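Side-chain contact in pyrrolysyl-tRNA synthetase (Desulfitobacterium hafniense, PDB 3DSQ), which probably attaches pyrrolysine to its cognate tRNA in an ATP-dependent reaction, as a homodimeric class II aminoacyl-tRNA synthetase: residues Q87-V92 and E192-W197. Sequence-based numbering, arbitrary orientation.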
loop_
_atom_site.group_PDB
_atom_site.type_symbol
_atom_site.label_atom_id
_atom_site.label_comp_id
_atom_site.label_asym_id
_atom_site.label_seq_id
_atom_site.Cartn_x
_atom_site.Cartn_y
_atom_site.Cartn_z
ATOM N N GLN B 87 8.877 19.753 0.650
ATOM C CA GLN B 87 9.748 20.200 -0.426
ATOM C C GLN B 87 8.922 20.435 -1.684
ATOM O O GLN B 87 9.449 20.475 -2.795
ATOM C CB GLN B 87 10.831 19.163 -0.693
ATOM C CG GLN B 87 11.665 18.845 0.539
ATOM C CD GLN B 87 12.518 20.019 0.995
ATOM O OE1 GLN B 87 12.997 20.050 2.130
ATOM N NE2 GLN B 87 12.719 20.980 0.109
ATOM N N GLY B 88 7.614 20.575 -1.498
ATOM C CA GLY B 88 6.730 20.838 -2.617
ATOM C C GLY B 88 6.348 19.677 -3.520
ATOM O O GLY B 88 5.635 19.886 -4.505
ATOM N N PHE B 89 6.803 18.466 -3.205
ATOM C CA PHE B 89 6.468 17.305 -4.024
ATOM C C PHE B 89 5.022 16.875 -3.826
ATOM O O PHE B 89 4.543 16.762 -2.700
ATOM C CB PHE B 89 7.380 16.117 -3.703
ATOM C CG PHE B 89 8.768 16.255 -4.241
ATOM C CD1 PHE B 89 9.728 16.987 -3.551
ATOM C CD2 PHE B 89 9.118 15.650 -5.441
ATOM C CE1 PHE B 89 11.014 17.111 -4.048
ATOM C CE2 PHE B 89 10.406 15.768 -5.953
ATOM C CZ PHE B 89 11.359 16.500 -5.253
ATOM N N VAL B 90 4.332 16.634 -4.935
ATOM C CA VAL B 90 2.939 16.205 -4.892
ATOM C C VAL B 90 2.883 14.684 -4.924
ATOM O O VAL B 90 3.358 14.065 -5.871
ATOM C CB VAL B 90 2.160 16.736 -6.099
ATOM C CG1 VAL B 90 0.775 16.080 -6.149
ATOM C CG2 VAL B 90 2.047 18.266 -6.011
ATOM N N GLN B 91 2.291 14.093 -3.893
ATOM C CA GLN B 91 2.190 12.641 -3.814
ATOM C C GLN B 91 0.992 12.125 -4.612
ATOM O O GLN B 91 -0.084 12.713 -4.569
ATOM C CB GLN B 91 2.067 12.207 -2.350
ATOM C CG GLN B 91 2.179 10.711 -2.149
ATOM C CD GLN B 91 2.193 10.320 -0.692
ATOM O OE1 GLN B 91 1.933 11.151 0.202
ATOM N NE2 GLN B 91 2.493 9.044 -0.430
ATOM N N VAL B 92 1.195 11.042 -5.361
ATOM C CA VAL B 92 0.106 10.443 -6.139
ATOM C C VAL B 92 -0.016 8.957 -5.820
ATOM O O VAL B 92 0.920 8.338 -5.328
ATOM C CB VAL B 92 0.329 10.590 -7.666
ATOM C CG1 VAL B 92 0.447 12.048 -8.030
ATOM C CG2 VAL B 92 1.584 9.805 -8.101
ATOM N N GLU B 192 21.005 14.678 -6.220
ATOM C CA GLU B 192 21.679 14.752 -4.925
ATOM C C GLU B 192 20.700 15.254 -3.872
ATOM O O GLU B 192 20.561 14.651 -2.810
ATOM C CB GLU B 192 22.872 15.714 -4.971
ATOM C CG GLU B 192 24.173 15.125 -5.484
ATOM C CD GLU B 192 25.374 15.994 -5.115
ATOM O OE1 GLU B 192 25.395 17.188 -5.493
ATOM O OE2 GLU B 192 26.294 15.481 -4.445
ATOM N N ASP B 193 20.033 16.366 -4.168
ATOM C CA ASP B 193 19.064 16.943 -3.243
ATOM C C ASP B 193 18.042 15.894 -2.817
ATOM O O ASP B 193 17.800 15.692 -1.626
ATOM C CB ASP B 193 18.319 18.112 -3.890
ATOM C CG ASP B 193 19.235 19.263 -4.270
ATOM O OD1 ASP B 193 20.205 19.538 -3.521
ATOM O OD2 ASP B 193 18.968 19.904 -5.311
ATOM N N MET B 194 17.434 15.241 -3.802
ATOM C CA MET B 194 16.432 14.214 -3.545
ATOM C C MET B 194 16.979 13.122 -2.641
ATOM O O MET B 194 16.349 12.748 -1.661
ATOM C CB MET B 194 15.966 13.597 -4.863
ATOM C CG MET B 194 15.446 14.611 -5.859
ATOM S SD MET B 194 14.848 13.821 -7.362
ATOM C CE MET B 194 13.168 14.352 -7.356
ATOM N N ALA B 195 18.152 12.604 -2.979
ATOM C CA ALA B 195 18.775 11.556 -2.181
ATOM C C ALA B 195 18.920 12.011 -0.728
ATOM O O ALA B 195 18.522 11.307 0.208
ATOM C CB ALA B 195 20.130 11.213 -2.756
ATOM N N ARG B 196 19.485 13.200 -0.548
ATOM C CA ARG B 196 19.686 13.757 0.783
ATOM C C ARG B 196 18.382 13.938 1.545
ATOM O O ARG B 196 18.292 13.547 2.708
ATOM C CB ARG B 196 20.443 15.085 0.681
ATOM C CG ARG B 196 21.874 14.914 0.192
ATOM C CD ARG B 196 22.524 16.248 -0.130
ATOM N NE ARG B 196 23.920 16.092 -0.525
ATOM C CZ ARG B 196 24.627 17.022 -1.159
ATOM N NH1 ARG B 196 24.070 18.182 -1.474
ATOM N NH2 ARG B 196 25.893 16.791 -1.480
ATOM N N TRP B 197 17.374 14.520 0.901
ATOM C CA TRP B 197 16.083 14.721 1.557
ATOM C C TRP B 197 15.534 13.394 2.065
ATOM O O TRP B 197 15.079 13.285 3.204
ATOM C CB TRP B 197 15.048 15.316 0.596
ATOM C CG TRP B 197 15.256 16.753 0.233
ATOM C CD1 TRP B 197 15.627 17.771 1.069
ATOM C CD2 TRP B 197 15.054 17.347 -1.058
ATOM N NE1 TRP B 197 15.668 18.958 0.380
ATOM C CE2 TRP B 197 15.322 18.729 -0.927
ATOM C CE3 TRP B 197 14.672 16.845 -2.311
ATOM C CZ2 TRP B 197 15.222 19.618 -2.003
ATOM C CZ3 TRP B 197 14.573 17.729 -3.383
ATOM C CH2 TRP B 197 14.848 19.103 -3.219
#
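Gln87 and Trp197 mark the nearest approach of the two backbones, their CA atoms 8.6 Å apart, so side chains alone span the gap between 87-92 and helix 187-201. Residues 87-89 follow helix 72-85, which closes in a Schellman motif with Gly88, at positive phi, as its C-prime residue; the chain then enters the short strand 90-91, which pairs in parallel with strand 150-159. The side chain of Gln87 lies over one face of the Trp197 indole. Its CG sits 3.9 Å from the centroid of the five-membered ring, almost on the ring normal, in a CH-pi contact, and a bend at chi2 (-67°) lays the terminal amide nearly flat on the indole, the planes 20° apart. Although Gln87 OE1 comes within 3.4 Å of Trp197 NE1, the angle is poor for a hydrogen bond, as expected of an amide stacked above the ring. The carbonyl oxygen of Asp193, which accepts the backbone bond of Trp197 N, lies over the rim of the opposite face. Phe89 reaches the six-membered ring at an oblique 73° between planes, CE1 lying 3.7 Å from Trp197 CZ3. The rim of the same phenyl ring receives the Met194 methyl, with CE 3.4 Å from Phe89 CE2; Met194 also packs on Val251 and Leu253 of the central sheet, while Phe89 rests on Arg151 and Phe153. Were Trp197 an alanine, the Gln87 amide would probably lose its stacking surface and a gap would open beside the CE1-CZ edge of Phe89. Dispersion and CH-pi contacts thus join the loop leading into strand 90-91, outermost in this subunit's class II catalytic-domain sheet, to a helix packed on that sheet, in a partly buried seam of aromatic, thioether and stacked-amide groups.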